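Local structure of microcin B17-processing protein McbB (Escherichia coli str. K-12 substr. MG1655, 6GRH) at residues 34-39 / 81-86; 64-69 / 75-80; 15-20 / 256-261; 93-98 / 252-257. The protein is needed to process the inactive microcin B17 precursor, McbA, into the active peptide antibiotic, and assembles with McbC. All coordinates share one frame; numbering follows the deposited sequence.

Contacts 1 and 2 lie in the N-terminal domain of McbB, their centres about 12 Å apart, and share helix 73-82; the short helix-turn-helix pair of contact 2 is nested inside the loop closed by contact 1. Contact 3, its centre about 13 Å from that of contact 1, reaches from strand 13-23 of that domain to the segment after helix 236-254, and so closes a far larger loop that encloses the first two. Contact 4 follows contacts 1 and 2 along the chain and shares Thr256 and Ser257 with contact 3, joining the end of helix 236-254 to the mixed sheet. The four together run from the N-terminal domain, across its junction, into the larger domain.

Contact 1. Residues 34-39 / 81-86; sequences SSVDIT and ITTGVI
Ser34, opening strand 34-38, comes up against Thr83 near the C-terminal end of helix 73-82, with the two CA atoms 5.5 Å apart. The helix closes there in a Schellman motif: Gly84 takes a positive phi of 91° and its N returns to Ile81 O over 3.3 Å. Strand and helix belong to the small N-terminal domain, whose antiparallel sheet and helix-turn-helix are consistent with the winged-helix fold of precursor-peptide recognition domains. The main tie is a hydrogen bond from Ser34 OG to Thr83 O, 2.7 Å long. The hydroxyl approaches in the carbonyl plane and meets a lone pair at a C=O...OG angle of 115°. A chi1 of 67° places OG between the backbone N and carbonyl carbon of Ser34, aimed across at the helix end. Thr31 OG1 also bonds to Thr83 O and accepts from Ser34 N, so this buried carbonyl is gripped by two hydroxyls that flank the turn between strands 26-31 and 34-38. Thr83 spends its own hydroxyl inside the helix, on Phe79 O, and turns its methyl to the strand. Along its other edge, away from strand 26-31, strand 34-38 pairs antiparallel with a strand from the chain of another protein, which continues the sheet, consistent with the edge at which such recognition domains take up a leader peptide. Beyond the polar bond the packing is a single methyl touch: Val36 CG2 meets Thr83 CG2 at 3.8 Å, the two side chains crossing at about a right angle.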
loop_
_atom_site.group_PDB
_atom_site.type_symbol
_atom_site.label_atom_id
_atom_site.label_comp_id
_atom_site.label_asym_id
_atom_site.label_seq_id
_atom_site.Cartn_x
_atom_site.Cartn_y
_atom_site.Cartn_z
ATOM N N SER B 34 -15.088 -3.863 -35.914
ATOM C CA SER B 34 -15.060 -4.713 -37.080
ATOM C C SER B 34 -14.521 -4.026 -38.311
ATOM O O SER B 34 -14.283 -2.831 -38.318
ATOM C CB SER B 34 -16.477 -5.250 -37.368
ATOM O OG SER B 34 -17.339 -4.175 -37.774
ATOM N N SER B 35 -14.342 -4.819 -39.360
ATOM C CA SER B 35 -14.045 -4.300 -40.670
ATOM C C SER B 35 -14.983 -4.963 -41.683
ATOM O O SER B 35 -15.274 -6.147 -41.568
ATOM C CB SER B 35 -12.586 -4.539 -41.024
ATOM O OG SER B 35 -12.249 -3.807 -42.182
ATOM N N VAL B 36 -15.460 -4.177 -42.654
ATOM C CA VAL B 36 -16.458 -4.649 -43.631
ATOM C C VAL B 36 -16.060 -4.196 -45.028
ATOM O O VAL B 36 -15.735 -3.036 -45.238
ATOM C CB VAL B 36 -17.884 -4.159 -43.281
ATOM C CG1 VAL B 36 -18.923 -4.748 -44.239
ATOM C CG2 VAL B 36 -18.254 -4.529 -41.849
ATOM N N ASP B 37 -16.054 -5.144 -45.969
ATOM C CA ASP B 37 -15.929 -4.826 -47.386
ATOM C C ASP B 37 -17.335 -4.389 -47.852
ATOM O O ASP B 37 -18.225 -5.213 -47.955
ATOM C CB ASP B 37 -15.409 -6.055 -48.148
ATOM C CG ASP B 37 -15.037 -5.761 -49.607
ATOM O OD1 ASP B 37 -15.056 -4.587 -50.048
ATOM O OD2 ASP B 37 -14.714 -6.729 -50.341
ATOM N N ILE B 38 -17.518 -3.105 -48.105
ATOM C CA ILE B 38 -18.855 -2.541 -48.365
ATOM C C ILE B 38 -19.198 -2.722 -49.840
ATOM O O ILE B 38 -18.465 -2.247 -50.702
ATOM C CB ILE B 38 -18.910 -1.040 -48.042
ATOM C CG1 ILE B 38 -18.608 -0.783 -46.570
ATOM C CG2 ILE B 38 -20.276 -0.422 -48.411
ATOM C CD1 ILE B 38 -19.644 -1.310 -45.595
ATOM N N THR B 39 -20.297 -3.397 -50.132
ATOM C CA THR B 39 -20.684 -3.628 -51.536
ATOM C C THR B 39 -21.978 -2.921 -51.948
ATOM O O THR B 39 -22.422 -3.110 -53.045
ATOM C CB THR B 39 -20.825 -5.129 -51.841
ATOM O OG1 THR B 39 -21.745 -5.711 -50.899
ATOM C CG2 THR B 39 -19.430 -5.832 -51.760
ATOM N N ILE B 81 -24.986 -0.432 -35.788
ATOM C CA ILE B 81 -24.761 -0.722 -34.385
ATOM C C ILE B 81 -23.822 -1.931 -34.231
ATOM O O ILE B 81 -22.868 -1.878 -33.439
ATOM C CB ILE B 81 -26.071 -1.006 -33.614
ATOM C CG1 ILE B 81 -26.856 0.303 -33.434
ATOM C CG2 ILE B 81 -25.792 -1.633 -32.239
ATOM C CD1 ILE B 81 -28.315 0.097 -33.078
ATOM N N THR B 82 -24.121 -3.008 -34.949
ATOM C CA THR B 82 -23.378 -4.264 -34.771
ATOM C C THR B 82 -21.942 -4.135 -35.243
ATOM O O THR B 82 -21.066 -4.698 -34.612
ATOM C CB THR B 82 -24.056 -5.471 -35.443
ATOM O OG1 THR B 82 -24.302 -5.187 -36.827
ATOM C CG2 THR B 82 -25.355 -5.804 -34.756
ATOM N N THR B 83 -21.695 -3.351 -36.298
ATOM C CA THR B 83 -20.338 -3.142 -36.812
ATOM C C THR B 83 -19.490 -2.143 -36.040
ATOM O O THR B 83 -18.292 -2.088 -36.294
ATOM C CB THR B 83 -20.340 -2.739 -38.309
ATOM O OG1 THR B 83 -21.083 -1.506 -38.501
ATOM C CG2 THR B 83 -20.913 -3.853 -39.164
ATOM N N GLY B 84 -20.084 -1.357 -35.127
ATOM C CA GLY B 84 -19.363 -0.377 -34.304
ATOM C C GLY B 84 -19.269 1.037 -34.876
ATOM O O GLY B 84 -18.339 1.777 -34.554
ATOM N N VAL B 85 -20.217 1.406 -35.750
ATOM C CA VAL B 85 -20.271 2.744 -36.330
ATOM C C VAL B 85 -21.026 3.690 -35.391
ATOM O O VAL B 85 -20.631 4.844 -35.228
ATOM C CB VAL B 85 -20.926 2.766 -37.726
ATOM C CG1 VAL B 85 -20.906 4.174 -38.317
ATOM C CG2 VAL B 85 -20.218 1.825 -38.690
ATOM N N ILE B 86 -22.128 3.207 -34.823
ATOM C CA ILE B 86 -22.936 3.979 -33.878
ATOM C C ILE B 86 -23.287 3.133 -32.646
ATOM O O ILE B 86 -23.185 1.904 -32.684
ATOM C CB ILE B 86 -24.244 4.551 -34.507
ATOM C CG1 ILE B 86 -25.303 3.459 -34.719
ATOM C CG2 ILE B 86 -23.957 5.288 -35.811
ATOM C CD1 ILE B 86 -26.556 3.928 -35.423
#

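Contact 2. Residues 64-69 / 75-80; sequences KLLDES and KGKEFL
Leu66 packs against the backbone of Gly76 and the stem of Lys77, where helices 59-68 and 73-82 pack against each other, with the CA atoms of Leu66 and Gly76 6.9 Å apart. The snug part is Leu66 on Gly76. With no side chain on Gly76, the CD2 methyl of Leu66 settles directly over the CA atom, 4.2 Å away. Its other methyl turns to the neighbouring residue, and Leu66 CD1 touches Lys77 CG at 4.1 Å, so the isopropyl fork straddles two successive residues of the facing helix. A chi1 of -66° sets Leu66 CG beside its own backbone N and directs the fork across the gap. Ile71, in the turn between the helices, also packs on Leu66.

The other flank is looser and polar. Lys77 lends only its aliphatic base to the leucine; beyond CG the chain is extended, carrying NZ across to helix 59-68, to salt bridges with Asp63 and Glu59. These two carboxylates would be expected to favour the charged amine. Asp67 pairs in turn with Lys73, so ionic links border the apolar core on the outer side. Deeper in, Leu80 continues the packing onto Leu62 of helix 59-68 and Leu47 of helix 41-52. Two helices joined by a four-residue turn and packed on a third make a helix-turn-helix, consistent with the helical part of a winged-helix domain.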
loop_
_atom_site.group_PDB
_atom_site.type_symbol
_atom_site.label_atom_id
_atom_site.label_comp_id
_atom_site.label_asym_id
_atom_site.label_seq_id
_atom_site.Cartn_x
_atom_site.Cartn_y
_atom_site.Cartn_z
ATOM N N LYS B 64 -33.560 9.803 -41.978
ATOM C CA LYS B 64 -33.559 10.566 -43.231
ATOM C C LYS B 64 -32.387 10.135 -44.128
ATOM O O LYS B 64 -32.554 9.888 -45.298
ATOM C CB LYS B 64 -33.466 12.069 -42.910
ATOM C CG LYS B 64 -33.892 13.023 -44.018
ATOM C CD LYS B 64 -34.450 14.327 -43.415
ATOM C CE LYS B 64 -34.453 15.492 -44.393
ATOM N NZ LYS B 64 -35.053 15.158 -45.705
ATOM N N LEU B 65 -31.203 10.031 -43.541
ATOM C CA LEU B 65 -30.011 9.559 -44.260
ATOM C C LEU B 65 -30.230 8.178 -44.891
ATOM O O LEU B 65 -29.930 7.959 -46.069
ATOM C CB LEU B 65 -28.820 9.502 -43.308
ATOM C CG LEU B 65 -27.480 10.064 -43.755
ATOM C CD1 LEU B 65 -27.550 11.485 -44.298
ATOM C CD2 LEU B 65 -26.546 9.997 -42.543
ATOM N N LEU B 66 -30.777 7.271 -44.090
ATOM C CA LEU B 66 -31.090 5.914 -44.550
ATOM C C LEU B 66 -32.175 5.908 -45.640
ATOM O O LEU B 66 -32.028 5.215 -46.651
ATOM C CB LEU B 66 -31.484 5.019 -43.368
ATOM C CG LEU B 66 -30.360 4.742 -42.367
ATOM C CD1 LEU B 66 -30.918 4.199 -41.053
ATOM C CD2 LEU B 66 -29.358 3.783 -42.981
ATOM N N ASP B 67 -33.245 6.685 -45.444
ATOM C CA ASP B 67 -34.301 6.847 -46.469
ATOM C C ASP B 67 -33.738 7.340 -47.786
ATOM O O ASP B 67 -34.084 6.819 -48.823
ATOM C CB ASP B 67 -35.407 7.822 -46.026
ATOM C CG ASP B 67 -36.368 7.220 -44.983
ATOM O OD1 ASP B 67 -36.307 5.999 -44.714
ATOM O OD2 ASP B 67 -37.199 7.982 -44.434
ATOM N N GLU B 68 -32.849 8.325 -47.735
ATOM C CA GLU B 68 -32.238 8.896 -48.955
ATOM C C GLU B 68 -31.405 7.890 -49.763
ATOM O O GLU B 68 -31.360 7.941 -50.982
ATOM C CB GLU B 68 -31.393 10.124 -48.575
ATOM C CG GLU B 68 -32.257 11.346 -48.248
ATOM C CD GLU B 68 -31.486 12.554 -47.695
ATOM O OE1 GLU B 68 -30.410 12.418 -47.084
ATOM O OE2 GLU B 68 -31.991 13.673 -47.873
ATOM N N SER B 69 -30.762 6.963 -49.064
ATOM C CA SER B 69 -30.025 5.875 -49.693
ATOM C C SER B 69 -30.874 4.621 -49.908
ATOM O O SER B 69 -30.320 3.586 -50.240
ATOM C CB SER B 69 -28.808 5.540 -48.852
ATOM O OG SER B 69 -27.829 6.537 -49.021
ATOM N N LYS B 75 -32.912 -2.410 -40.588
ATOM C CA LYS B 75 -31.765 -3.212 -41.053
ATOM C C LYS B 75 -30.494 -2.364 -41.113
ATOM O O LYS B 75 -29.447 -2.816 -40.691
ATOM C CB LYS B 75 -32.031 -3.866 -42.397
ATOM C CG LYS B 75 -33.150 -4.891 -42.370
ATOM C CD LYS B 75 -33.413 -5.448 -43.754
ATOM C CE LYS B 75 -34.765 -6.142 -43.800
ATOM N NZ LYS B 75 -35.014 -6.782 -45.106
ATOM N N GLY B 76 -30.612 -1.133 -41.606
ATOM C CA GLY B 76 -29.501 -0.180 -41.615
ATOM C C GLY B 76 -28.955 0.139 -40.235
ATOM O O GLY B 76 -27.744 0.112 -40.026
ATOM N N LYS B 77 -29.844 0.419 -39.286
ATOM C CA LYS B 77 -29.444 0.711 -37.917
ATOM C C LYS B 77 -28.743 -0.464 -37.245
ATOM O O LYS B 77 -27.714 -0.276 -36.607
ATOM C CB LYS B 77 -30.624 1.131 -37.070
ATOM C CG LYS B 77 -30.954 2.600 -37.230
ATOM C CD LYS B 77 -32.285 2.877 -36.575
ATOM C CE LYS B 77 -32.792 4.238 -36.979
ATOM N NZ LYS B 77 -34.273 4.319 -36.860
ATOM N N GLU B 78 -29.311 -1.655 -37.421
ATOM C CA GLU B 78 -28.724 -2.898 -36.905
ATOM C C GLU B 78 -27.296 -3.127 -37.434
ATOM O O GLU B 78 -26.399 -3.550 -36.691
ATOM C CB GLU B 78 -29.613 -4.094 -37.278
ATOM C CG GLU B 78 -29.275 -5.358 -36.513
ATOM C CD GLU B 78 -30.141 -6.545 -36.916
ATOM O OE1 GLU B 78 -30.983 -6.439 -37.856
ATOM O OE2 GLU B 78 -29.971 -7.604 -36.274
ATOM N N PHE B 79 -27.099 -2.851 -38.716
ATOM C CA PHE B 79 -25.770 -2.934 -39.331
ATOM C C PHE B 79 -24.808 -1.930 -38.683
ATOM O O PHE B 79 -23.696 -2.287 -38.297
ATOM C CB PHE B 79 -25.862 -2.701 -40.847
ATOM C CG PHE B 79 -24.530 -2.603 -41.525
ATOM C CD1 PHE B 79 -23.853 -3.748 -41.915
ATOM C CD2 PHE B 79 -23.921 -1.383 -41.714
ATOM C CE1 PHE B 79 -22.627 -3.676 -42.535
ATOM C CE2 PHE B 79 -22.674 -1.308 -42.325
ATOM C CZ PHE B 79 -22.044 -2.456 -42.748
ATOM N N LEU B 80 -25.258 -0.683 -38.559
ATOM C CA LEU B 80 -24.421 0.381 -38.023
ATOM C C LEU B 80 -24.056 0.133 -36.564
ATOM O O LEU B 80 -22.952 0.448 -36.158
ATOM C CB LEU B 80 -25.117 1.742 -38.185
ATOM C CG LEU B 80 -25.315 2.204 -39.643
ATOM C CD1 LEU B 80 -26.236 3.412 -39.727
ATOM C CD2 LEU B 80 -23.996 2.502 -40.322
#

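Contact 3. Residues 15-20 / 256-261; sequences ILPFEI and TSLVKS
Leu16 points one methyl, CD2, into the notch between Thr256 and Leu258. The two leucines slide past each other in opposite directions, and their CD2 methyls meet at 3.7 Å. Thr256 lies obliquely across Leu16, with its methyl doing the touching: Thr256 CG2 is 3.7 Å from Leu16 CD2. A chi1 of -62° in Thr256 explains this split, since CG2 then stands anti to the backbone N while OG1 turns to the other side. There OG1 shares a water with the main chain, the water lying 2.7 Å from Thr256 OG1 and donating to Ile15 O at 2.8 Å. Pro17 offers the CD corner of its ring to the same leucine methyl, 3.8 Å from Leu258 CD2, so that single methyl touches both Leu16 and Pro17.

Leu16 also bonds through its backbone to Val85, and Tyr32 packs on Pro17. On the opposite partner, Leu258 rests on Arg248 and Gln251 of helix 236-254 and on Ile275 of the second McbB subunit, whose Ala233 packs on Pro17. The contact therefore joins strand 13-23 of the N-terminal sheet to the segment leading from helix 236-254 to strand 261-262, beside the subunit interface.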
loop_
_atom_site.group_PDB
_atom_site.type_symbol
_atom_site.label_atom_id
_atom_site.label_comp_id
_atom_site.label_asym_id
_atom_site.label_seq_id
_atom_site.Cartn_x
_atom_site.Cartn_y
_atom_site.Cartn_z
ATOM N N ILE B 15 -22.027 8.597 -32.644
ATOM C CA ILE B 15 -21.181 8.123 -33.752
ATOM C C ILE B 15 -19.801 7.787 -33.182
ATOM O O ILE B 15 -19.167 8.619 -32.531
ATOM C CB ILE B 15 -21.098 9.151 -34.905
ATOM C CG1 ILE B 15 -22.502 9.465 -35.421
ATOM C CG2 ILE B 15 -20.259 8.649 -36.063
ATOM C CD1 ILE B 15 -22.553 10.623 -36.392
ATOM N N LEU B 16 -19.357 6.558 -33.419
ATOM C CA LEU B 16 -18.134 6.028 -32.814
ATOM C C LEU B 16 -16.979 6.228 -33.778
ATOM O O LEU B 16 -17.192 6.617 -34.905
ATOM C CB LEU B 16 -18.312 4.550 -32.443
ATOM C CG LEU B 16 -19.497 4.256 -31.530
ATOM C CD1 LEU B 16 -19.832 2.770 -31.445
ATOM C CD2 LEU B 16 -19.231 4.813 -30.133
ATOM N N PRO B 17 -15.736 5.998 -33.333
ATOM C CA PRO B 17 -14.624 6.171 -34.282
ATOM C C PRO B 17 -14.618 5.142 -35.412
ATOM O O PRO B 17 -14.728 3.942 -35.154
ATOM C CB PRO B 17 -13.371 5.989 -33.403
ATOM C CG PRO B 17 -13.846 6.322 -32.022
ATOM C CD PRO B 17 -15.236 5.739 -31.978
ATOM N N PHE B 18 -14.480 5.612 -36.645
ATOM C CA PHE B 18 -14.337 4.719 -37.789
ATOM C C PHE B 18 -13.743 5.447 -38.971
ATOM O O PHE B 18 -13.698 6.680 -38.979
ATOM C CB PHE B 18 -15.683 4.093 -38.164
ATOM C CG PHE B 18 -16.645 5.047 -38.817
ATOM C CD1 PHE B 18 -17.411 5.906 -38.057
ATOM C CD2 PHE B 18 -16.777 5.087 -40.200
ATOM C CE1 PHE B 18 -18.310 6.784 -38.655
ATOM C CE2 PHE B 18 -17.680 5.948 -40.796
ATOM C CZ PHE B 18 -18.439 6.804 -40.026
ATOM N N GLU B 19 -13.266 4.693 -39.960
ATOM C CA GLU B 19 -12.934 5.249 -41.264
ATOM C C GLU B 19 -13.645 4.439 -42.343
ATOM O O GLU B 19 -13.929 3.249 -42.163
ATOM C CB GLU B 19 -11.420 5.278 -41.533
ATOM C CG GLU B 19 -10.563 6.114 -40.576
ATOM C CD GLU B 19 -10.790 7.626 -40.659
ATOM O OE1 GLU B 19 -11.138 8.159 -41.737
ATOM O OE2 GLU B 19 -10.649 8.303 -39.612
ATOM N N ILE B 20 -13.956 5.121 -43.448
ATOM C CA ILE B 20 -14.571 4.526 -44.613
ATOM C C ILE B 20 -13.651 4.933 -45.757
ATOM O O ILE B 20 -13.579 6.105 -46.080
ATOM C CB ILE B 20 -16.044 4.984 -44.815
ATOM C CG1 ILE B 20 -16.629 4.451 -46.131
ATOM C CG2 ILE B 20 -16.237 6.506 -44.780
ATOM C CD1 ILE B 20 -17.023 3.000 -46.092
ATOM N N THR B 256 -19.098 10.158 -24.951
ATOM C CA THR B 256 -19.358 8.878 -25.601
ATOM C C THR B 256 -18.440 7.821 -24.983
ATOM O O THR B 256 -17.216 7.834 -25.185
ATOM C CB THR B 256 -19.109 8.994 -27.113
ATOM O OG1 THR B 256 -20.026 9.948 -27.643
ATOM C CG2 THR B 256 -19.256 7.652 -27.817
ATOM N N SER B 257 -19.036 6.934 -24.212
ATOM C CA SER B 257 -18.274 5.898 -23.508
ATOM C C SER B 257 -17.784 4.874 -24.529
ATOM O O SER B 257 -18.585 4.340 -25.303
ATOM C CB SER B 257 -19.151 5.231 -22.432
ATOM O OG SER B 257 -18.418 4.193 -21.768
ATOM N N LEU B 258 -16.468 4.682 -24.608
ATOM C CA LEU B 258 -15.881 3.675 -25.488
ATOM C C LEU B 258 -15.397 2.407 -24.729
ATOM O O LEU B 258 -15.460 1.302 -25.255
ATOM C CB LEU B 258 -14.721 4.315 -26.255
ATOM C CG LEU B 258 -15.100 5.444 -27.211
ATOM C CD1 LEU B 258 -13.847 6.074 -27.791
ATOM C CD2 LEU B 258 -16.007 4.919 -28.300
ATOM N N VAL B 259 -14.933 2.585 -23.503
ATOM C CA VAL B 259 -14.480 1.481 -22.654
ATOM C C VAL B 259 -15.134 1.743 -21.297
ATOM O O VAL B 259 -14.915 2.796 -20.723
ATOM C CB VAL B 259 -12.945 1.508 -22.507
ATOM C CG1 VAL B 259 -12.460 0.474 -21.473
ATOM C CG2 VAL B 259 -12.288 1.232 -23.858
ATOM N N LYS B 260 -15.920 0.810 -20.789
ATOM C CA LYS B 260 -16.506 0.963 -19.462
ATOM C C LYS B 260 -15.436 0.893 -18.346
ATOM O O LYS B 260 -14.417 0.204 -18.478
ATOM C CB LYS B 260 -17.568 -0.104 -19.223
ATOM C CG LYS B 260 -18.843 0.033 -20.030
ATOM C CD LYS B 260 -19.623 -1.287 -19.982
ATOM C CE LYS B 260 -21.079 -1.168 -20.384
ATOM N NZ LYS B 260 -21.270 -0.239 -21.510
ATOM N N SER B 261 -15.667 1.639 -17.266
ATOM C CA SER B 261 -14.817 1.595 -16.077
ATOM C C SER B 261 -15.464 0.754 -15.003
ATOM O O SER B 261 -16.686 0.782 -14.830
ATOM C CB SER B 261 -14.614 3.004 -15.522
ATOM O OG SER B 261 -14.119 3.885 -16.515
HETATM O O HOH W 1 -19.182 10.183 -30.169
#

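Contact 4. Residues 93-98 / 252-257; sequences PLWVNS and ELTGTS
Thr254, near the C-terminal end of helix 236-254, presents its CB toward Trp95 and Ser98. The methyl goes forward: Thr254 CG2 comes to 4.1 Å from Trp95 CE3, at the edge of the indole and near its plane, with the side chains crossing at about a right angle. In the conformer described here, Ser98 OG sits equally close to the same methyl. The hydroxyl takes the other course. With chi1 at 65°, Thr254 OG1 lies between its backbone N and carbonyl carbon and bonds back to Leu250 O one turn earlier. It also receives a bond of 2.8 Å from a water 2.7 Å from Ser98 OG; in that conformer of Ser98 the two hydroxyls are bridged by the water. Leu253 extends the apolar contact along the same indole edge, its CD2 4.4 Å from Trp95 CZ3, while Leu94 CD2 lies 3.5 Å above one indole face, toward the rim.

Phe38 of McbC packs on Trp95, and Arg41 of McbC bonds to Glu252 O and Gly255 O. A helix laid against the start of strand 97-102, which runs parallel between strands 122-127 and 139-144, fits the Rossmann-like core of E1-type proteins, where McbB is generally placed.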
loop_
_atom_site.group_PDB
_atom_site.type_symbol
_atom_site.label_atom_id
_atom_site.label_comp_id
_atom_site.label_asym_id
_atom_site.label_seq_id
_atom_site.Cartn_x
_atom_site.Cartn_y
_atom_site.Cartn_z
ATOM N N PRO B 93 -27.808 11.670 -17.871
ATOM C CA PRO B 93 -26.489 11.713 -17.238
ATOM C C PRO B 93 -26.453 12.628 -15.981
ATOM O O PRO B 93 -27.337 13.447 -15.790
ATOM C CB PRO B 93 -25.602 12.253 -18.358
ATOM C CG PRO B 93 -26.527 13.079 -19.226
ATOM C CD PRO B 93 -27.958 12.806 -18.807
ATOM N N LEU B 94 -25.452 12.465 -15.129
ATOM C CA LEU B 94 -25.461 13.113 -13.802
ATOM C C LEU B 94 -25.181 14.610 -13.847
ATOM O O LEU B 94 -25.784 15.369 -13.107
ATOM C CB LEU B 94 -24.464 12.436 -12.848
ATOM C CG LEU B 94 -24.556 12.892 -11.386
ATOM C CD1 LEU B 94 -25.936 12.635 -10.793
ATOM C CD2 LEU B 94 -23.473 12.209 -10.556
ATOM N N TRP B 95 -24.259 15.003 -14.714
ATOM C CA TRP B 95 -23.956 16.395 -14.961
ATOM C C TRP B 95 -24.409 16.689 -16.379
ATOM O O TRP B 95 -23.982 16.033 -17.326
ATOM C CB TRP B 95 -22.459 16.657 -14.754
ATOM C CG TRP B 95 -22.057 16.197 -13.414
ATOM C CD1 TRP B 95 -22.457 16.726 -12.219
ATOM C CD2 TRP B 95 -21.268 15.061 -13.100
ATOM N NE1 TRP B 95 -21.945 16.005 -11.189
ATOM C CE2 TRP B 95 -21.207 14.973 -11.702
ATOM C CE3 TRP B 95 -20.577 14.118 -13.870
ATOM C CZ2 TRP B 95 -20.474 13.976 -11.047
ATOM C CZ3 TRP B 95 -19.878 13.144 -13.234
ATOM C CH2 TRP B 95 -19.823 13.071 -11.836
ATOM N N VAL B 96 -25.284 17.669 -16.502
ATOM C CA VAL B 96 -25.903 18.014 -17.776
ATOM C C VAL B 96 -24.973 18.844 -18.656
ATOM O O VAL B 96 -25.244 19.033 -19.832
ATOM C CB VAL B 96 -27.227 18.764 -17.584
ATOM C CG1 VAL B 96 -28.192 17.941 -16.719
ATOM C CG2 VAL B 96 -27.046 20.172 -17.005
ATOM N N ASN B 97 -23.905 19.360 -18.062
ATOM C CA ASN B 97 -22.968 20.203 -18.737
ATOM C C ASN B 97 -21.630 20.206 -17.993
ATOM O O ASN B 97 -21.611 19.959 -16.793
ATOM C CB ASN B 97 -23.569 21.596 -18.690
ATOM C CG ASN B 97 -22.691 22.617 -19.319
ATOM O OD1 ASN B 97 -22.460 23.682 -18.745
ATOM N ND2 ASN B 97 -22.135 22.275 -20.492
ATOM N N SER B 98 -20.544 20.464 -18.726
ATOM C CA SER B 98 -19.230 20.744 -18.163
ATOM C C SER B 98 -18.731 22.154 -18.521
ATOM O O SER B 98 -19.089 22.707 -19.573
ATOM C CB SER B 98 -18.230 19.713 -18.669
ATOM O OG SER B 98 -18.490 18.430 -18.123
ATOM N N GLU B 252 -14.955 9.801 -20.408
ATOM C CA GLU B 252 -15.355 8.725 -19.517
ATOM C C GLU B 252 -16.556 9.088 -18.675
ATOM O O GLU B 252 -17.453 8.269 -18.483
ATOM C CB GLU B 252 -14.242 8.347 -18.524
ATOM C CG GLU B 252 -13.099 7.586 -19.109
ATOM C CD GLU B 252 -11.888 7.492 -18.161
ATOM O OE1 GLU B 252 -11.999 7.824 -16.959
ATOM O OE2 GLU B 252 -10.813 7.081 -18.655
ATOM N N LEU B 253 -16.542 10.305 -18.156
ATOM C CA LEU B 253 -17.545 10.774 -17.198
ATOM C C LEU B 253 -18.846 11.239 -17.838
ATOM O O LEU B 253 -19.913 10.928 -17.307
ATOM C CB LEU B 253 -16.983 11.921 -16.343
ATOM C CG LEU B 253 -15.852 11.498 -15.378
ATOM C CD1 LEU B 253 -15.106 12.724 -14.885
ATOM C CD2 LEU B 253 -16.397 10.705 -14.214
ATOM N N THR B 254 -18.748 11.977 -18.943
ATOM C CA THR B 254 -19.904 12.660 -19.547
ATOM C C THR B 254 -20.069 12.452 -21.047
ATOM O O THR B 254 -21.044 12.930 -21.608
ATOM C CB THR B 254 -19.836 14.204 -19.337
ATOM O OG1 THR B 254 -18.690 14.750 -20.035
ATOM C CG2 THR B 254 -19.752 14.544 -17.861
ATOM N N GLY B 255 -19.121 11.804 -21.712
ATOM C CA GLY B 255 -19.139 11.769 -23.170
ATOM C C GLY B 255 -19.506 10.396 -23.721
ATOM O O GLY B 255 -20.137 9.562 -23.052
ATOM N N THR B 256 -19.098 10.158 -24.951
ATOM C CA THR B 256 -19.358 8.878 -25.601
ATOM C C THR B 256 -18.440 7.821 -24.983
ATOM O O THR B 256 -17.216 7.834 -25.185
ATOM C CB THR B 256 -19.109 8.994 -27.113
ATOM O OG1 THR B 256 -20.026 9.948 -27.643
ATOM C CG2 THR B 256 -19.256 7.652 -27.817
ATOM N N SER B 257 -19.036 6.934 -24.212
ATOM C CA SER B 257 -18.274 5.898 -23.508
ATOM C C SER B 257 -17.784 4.874 -24.529
ATOM O O SER B 257 -18.585 4.340 -25.303
ATOM C CB SER B 257 -19.151 5.231 -22.432
ATOM O OG SER B 257 -18.418 4.193 -21.768
HETATM O O HOH W 2 -22.568 10.833 -16.092
HETATM O O HOH W 3 -19.684 17.347 -20.310
#